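Local coordinates for SusD superfamily protein (PDB 3NQP) that probably binds sugars at the outer membrane, as a SusD-family protein of Bacteroides fragilis thought to help capture glycans for uptake, at residues N67-I71 against L72-D76; S486-A489 against H490-L493. All coordinates share one frame; numbering follows the deposited sequence.

Contact 1: N67-I71 against L72-D76; sequences NGDII and LQNFD
Asp69 O accepts the backbone N-H of Asn74, the two atoms Asp69 O and Asn74 N lying 2.8 Å apart. The same pair of residues is joined again through the side chains, where Asp69 OD1 accepts Asn74 ND2 at 3.0 Å in a nearly straight bond (N-H...O 174°). OD1 lies almost in the plane of the Asn74 amide and is approached on its anti side, although carboxylate and amide planes are turned 48° apart. In both residues CG stands beside the backbone N and anti to the carbonyl carbon (chi1 -72° in Asp69), which brings the two short side chains across each other at about a right angle.

The backbone bond from Asn74 N to Asp69 O is also half of the Schellman motif that ends the short helix 68-71. The other half runs from Gln73, at positive phi, whose N meets Ile70 O at 3.0 Å from well above that carbonyl plane. Leu72 N to Gly68 O, at 2.9 Å, is the helical bond before them. The amide of Gln73 folds back over the turn: a water gives a hydrogen bond to Ile71 O and takes one from Gln73 NE2, while Gln73 OE1 accepts from Arg50 NE. On the buried side, Phe75 lays its CZ against Ile70 CG2 at 4.1 Å, and its ring also meets that of Trp494.

The side-chain bond thus adds a polar link to a turn already closed by its backbone. The N-H donated to OD1 would be expected to favour the ionised carboxylate slightly.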
loop_
_atom_site.group_PDB
_atom_site.type_symbol
_atom_site.label_atom_id
_atom_site.label_comp_id
_atom_site.label_asym_id
_atom_site.label_seq_id
_atom_site.Cartn_x
_atom_site.Cartn_y
_atom_site.Cartn_z
ATOM N N ASN A 67 8.813 -15.362 1.616
ATOM C CA ASN A 67 9.491 -14.203 1.076
ATOM C C ASN A 67 10.650 -13.717 1.951
ATOM O O ASN A 67 10.942 -12.505 2.012
ATOM C CB ASN A 67 8.473 -13.071 0.826
ATOM C CG ASN A 67 7.405 -13.452 -0.202
ATOM O OD1 ASN A 67 6.207 -13.384 0.077
ATOM N ND2 ASN A 67 7.852 -13.935 -1.380
ATOM N N GLY A 68 11.319 -14.629 2.645
ATOM C CA GLY A 68 12.374 -14.176 3.602
ATOM C C GLY A 68 13.473 -13.369 2.909
ATOM O O GLY A 68 14.016 -12.414 3.474
ATOM N N ASP A 69 13.826 -13.735 1.684
ATOM C CA ASP A 69 14.837 -12.954 0.952
ATOM C C ASP A 69 14.432 -11.483 0.707
ATOM O O ASP A 69 15.291 -10.577 0.791
ATOM C CB ASP A 69 15.193 -13.597 -0.377
ATOM C CG ASP A 69 16.025 -14.874 -0.214
ATOM O OD1 ASP A 69 16.968 -14.926 0.612
ATOM O OD2 ASP A 69 15.722 -15.821 -0.958
ATOM N N ILE A 70 13.176 -11.240 0.360
ATOM C CA ILE A 70 12.693 -9.834 0.198
ATOM C C ILE A 70 12.862 -9.077 1.524
ATOM O O ILE A 70 13.410 -7.966 1.576
ATOM C CB ILE A 70 11.204 -9.728 -0.295
ATOM C CG1 ILE A 70 11.028 -10.346 -1.685
ATOM C CG2 ILE A 70 10.719 -8.232 -0.365
ATOM C CD1 ILE A 70 9.615 -10.384 -2.183
ATOM N N ILE A 71 12.409 -9.709 2.598
ATOM C CA ILE A 71 12.417 -9.132 3.918
ATOM C C ILE A 71 13.839 -8.794 4.343
ATOM O O ILE A 71 14.054 -7.741 4.912
ATOM C CB ILE A 71 11.745 -10.075 4.936
ATOM C CG1 ILE A 71 10.241 -10.156 4.654
ATOM C CG2 ILE A 71 12.072 -9.579 6.354
ATOM C CD1 ILE A 71 9.501 -11.378 5.198
ATOM N N LEU A 72 14.805 -9.673 4.019
ATOM C CA LEU A 72 16.210 -9.512 4.365
ATOM C C LEU A 72 16.959 -8.596 3.397
ATOM O O LEU A 72 18.145 -8.368 3.547
ATOM C CB LEU A 72 16.917 -10.888 4.455
ATOM C CG LEU A 72 16.449 -11.788 5.625
ATOM C CD1 LEU A 72 16.899 -13.257 5.491
ATOM C CD2 LEU A 72 16.884 -11.178 6.980
ATOM N N GLN A 73 16.278 -8.061 2.400
ATOM C CA GLN A 73 16.953 -7.245 1.407
ATOM C C GLN A 73 18.001 -8.033 0.577
ATOM O O GLN A 73 18.925 -7.429 0.041
ATOM C CB GLN A 73 17.623 -5.998 2.038
ATOM C CG GLN A 73 16.807 -5.320 3.195
ATOM C CD GLN A 73 15.548 -4.630 2.736
ATOM O OE1 GLN A 73 15.439 -4.286 1.567
ATOM N NE2 GLN A 73 14.592 -4.402 3.664
ATOM N N ASN A 74 17.826 -9.357 0.467
ATOM C CA ASN A 74 18.726 -10.223 -0.268
ATOM C C ASN A 74 18.245 -10.186 -1.705
ATOM O O ASN A 74 17.282 -10.891 -2.051
ATOM C CB ASN A 74 18.647 -11.697 0.166
ATOM C CG ASN A 74 19.176 -11.961 1.554
ATOM O OD1 ASN A 74 19.890 -11.136 2.156
ATOM N ND2 ASN A 74 18.843 -13.159 2.074
ATOM N N PHE A 75 18.891 -9.343 -2.512
ATOM C CA PHE A 75 18.487 -9.124 -3.883
ATOM C C PHE A 75 19.678 -9.225 -4.810
ATOM O O PHE A 75 20.697 -8.585 -4.566
ATOM C CB PHE A 75 17.887 -7.740 -4.042
ATOM C CG PHE A 75 16.419 -7.663 -3.665
ATOM C CD1 PHE A 75 15.439 -8.106 -4.553
ATOM C CD2 PHE A 75 16.021 -7.149 -2.458
ATOM C CE1 PHE A 75 14.112 -8.029 -4.240
ATOM C CE2 PHE A 75 14.665 -7.097 -2.125
ATOM C CZ PHE A 75 13.723 -7.524 -3.016
ATOM N N ASP A 76 19.525 -10.033 -5.853
ATOM C CA ASP A 76 20.497 -10.127 -6.964
ATOM C C ASP A 76 19.807 -10.864 -8.117
ATOM O O ASP A 76 18.601 -11.165 -8.047
ATOM C CB ASP A 76 21.789 -10.822 -6.484
ATOM C CG ASP A 76 21.541 -12.210 -5.914
ATOM O OD1 ASP A 76 20.704 -12.955 -6.472
ATOM O OD2 ASP A 76 22.189 -12.576 -4.905
HETATM O O HOH W 1 15.309 -5.351 6.605
#

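Contact 2: S486-A489 against H490-L493; sequences STEA and HKLL
The imidazole of His490 has Lys491 CG over one face, 3.7 Å above the plane and displaced toward the rim, while Thr487 O lies at its edge, in plane, 3.5 Å from His490 CE1. Its CG sits between the backbone N and the carbonyl carbon (chi1 69°), a rotation that turns the ring back along the chain toward Thr487. Tyr513 meets the same ring edge-to-face.

Lys491 leaves the histidine with an extended chain and runs to Glu488, which is extended through chi2 (177°). The aliphatic parts cover one another, with Lys491 CD 3.9 Å from Glu488 CG, before the charged ends join in a salt bridge of 2.8 Å between Lys491 NZ and Glu488 OE2. The ammonium meets this oxygen on its anti side, 22° out of the carboxylate plane. Each member of the ion pair has a further polar partner: Glu488 OE1 takes the N-H of Asn484, and Lys491 NZ probably also donates to Gln73 O.

Under the side chains, Lys491 N binds Glu488 O at 2.8 Å and Leu492 N binds Ala489 O at 3.3 Å, each donor standing above the carbonyl plane. Leu492 packs beyond this turn on Arg457 of helix 452-458. The salt bridge spans the same three-residue spacing as these two successive i to i+3 backbone bonds, which mark a 3-10 segment, set here in the loop leading to helix 498-503.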
loop_
_atom_site.group_PDB
_atom_site.type_symbol
_atom_site.label_atom_id
_atom_site.label_comp_id
_atom_site.label_asym_id
_atom_site.label_seq_id
_atom_site.Cartn_x
_atom_site.Cartn_y
_atom_site.Cartn_z
ATOM N N SER A 486 26.548 2.923 1.383
ATOM C CA SER A 486 27.839 2.854 0.678
ATOM C C SER A 486 27.990 1.551 -0.126
ATOM O O SER A 486 28.714 1.538 -1.118
ATOM C CB SER A 486 28.992 2.981 1.649
ATOM O OG SER A 486 29.072 1.790 2.410
ATOM N N THR A 487 27.253 0.497 0.259
ATOM C CA THR A 487 27.361 -0.809 -0.385
ATOM C C THR A 487 26.060 -1.268 -1.029
ATOM O O THR A 487 26.108 -2.213 -1.832
ATOM C CB THR A 487 27.795 -1.879 0.619
ATOM O OG1 THR A 487 26.811 -1.982 1.653
ATOM C CG2 THR A 487 29.185 -1.569 1.257
ATOM N N GLU A 488 24.913 -0.661 -0.661
ATOM C CA GLU A 488 23.583 -1.168 -1.065
ATOM C C GLU A 488 22.699 -0.143 -1.773
ATOM O O GLU A 488 21.514 -0.366 -1.968
ATOM C CB GLU A 488 22.845 -1.758 0.160
ATOM C CG GLU A 488 23.411 -3.085 0.621
ATOM C CD GLU A 488 22.730 -3.647 1.866
ATOM O OE1 GLU A 488 22.517 -2.907 2.855
ATOM O OE2 GLU A 488 22.444 -4.849 1.887
ATOM N N ALA A 489 23.283 0.948 -2.234
ATOM C CA ALA A 489 22.522 1.994 -2.961
ATOM C C ALA A 489 21.732 1.418 -4.166
ATOM O O ALA A 489 20.606 1.860 -4.480
ATOM C CB ALA A 489 23.484 3.154 -3.415
ATOM N N HIS A 490 22.308 0.414 -4.817
ATOM C CA HIS A 490 21.665 -0.232 -5.980
ATOM C C HIS A 490 20.404 -1.002 -5.574
ATOM O O HIS A 490 19.523 -1.207 -6.396
ATOM C CB HIS A 490 22.649 -1.147 -6.712
ATOM C CG HIS A 490 23.042 -2.367 -5.934
ATOM N ND1 HIS A 490 23.936 -2.327 -4.895
ATOM C CD2 HIS A 490 22.646 -3.665 -6.036
ATOM C CE1 HIS A 490 24.099 -3.547 -4.401
ATOM N NE2 HIS A 490 23.322 -4.380 -5.073
ATOM N N LYS A 491 20.283 -1.374 -4.295
ATOM C CA LYS A 491 19.119 -2.138 -3.835
ATOM C C LYS A 491 17.869 -1.277 -3.578
ATOM O O LYS A 491 16.835 -1.823 -3.141
ATOM C CB LYS A 491 19.430 -2.921 -2.557
ATOM C CG LYS A 491 20.469 -4.069 -2.699
ATOM C CD LYS A 491 20.573 -4.853 -1.403
ATOM C CE LYS A 491 21.610 -5.980 -1.447
ATOM N NZ LYS A 491 21.632 -6.663 -0.077
ATOM N N LEU A 492 17.936 0.035 -3.839
ATOM C CA LEU A 492 16.721 0.847 -3.862
ATOM C C LEU A 492 15.748 0.315 -4.931
ATOM O O LEU A 492 14.523 0.383 -4.737
ATOM C CB LEU A 492 17.036 2.324 -4.127
ATOM C CG LEU A 492 17.874 3.127 -3.120
ATOM C CD1 LEU A 492 18.174 4.527 -3.706
ATOM C CD2 LEU A 492 17.170 3.203 -1.752
ATOM N N LEU A 493 16.314 -0.176 -6.060
ATOM C CA LEU A 493 15.589 -0.789 -7.153
ATOM C C LEU A 493 15.765 -2.300 -7.125
ATOM O O LEU A 493 16.665 -2.812 -6.488
ATOM C CB LEU A 493 15.979 -0.201 -8.521
ATOM C CG LEU A 493 15.898 1.331 -8.623
ATOM C CD1 LEU A 493 16.404 1.837 -9.993
ATOM C CD2 LEU A 493 14.495 1.864 -8.314
#

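In the fold
From the N terminus, contact 1 comes first: residues 67-76 end helix 68-71 and turn the chain into the loop that leads to helix 89-102. Contact 2 lies far along the sequence, in residues 486-493 between helices 452-458 and 498-503. Each closes only a local turn, and the two follow in series without nesting or crossing. In space their centres are about 13 Å apart, and the lysine of contact 2 probably bonds directly to the backbone of contact 1. Arg50 bonds to both, bridging the side chain of Gln73 and the carbonyl O of Lys491. Together they tie an N-terminal loop to the C-terminal SusD-family region.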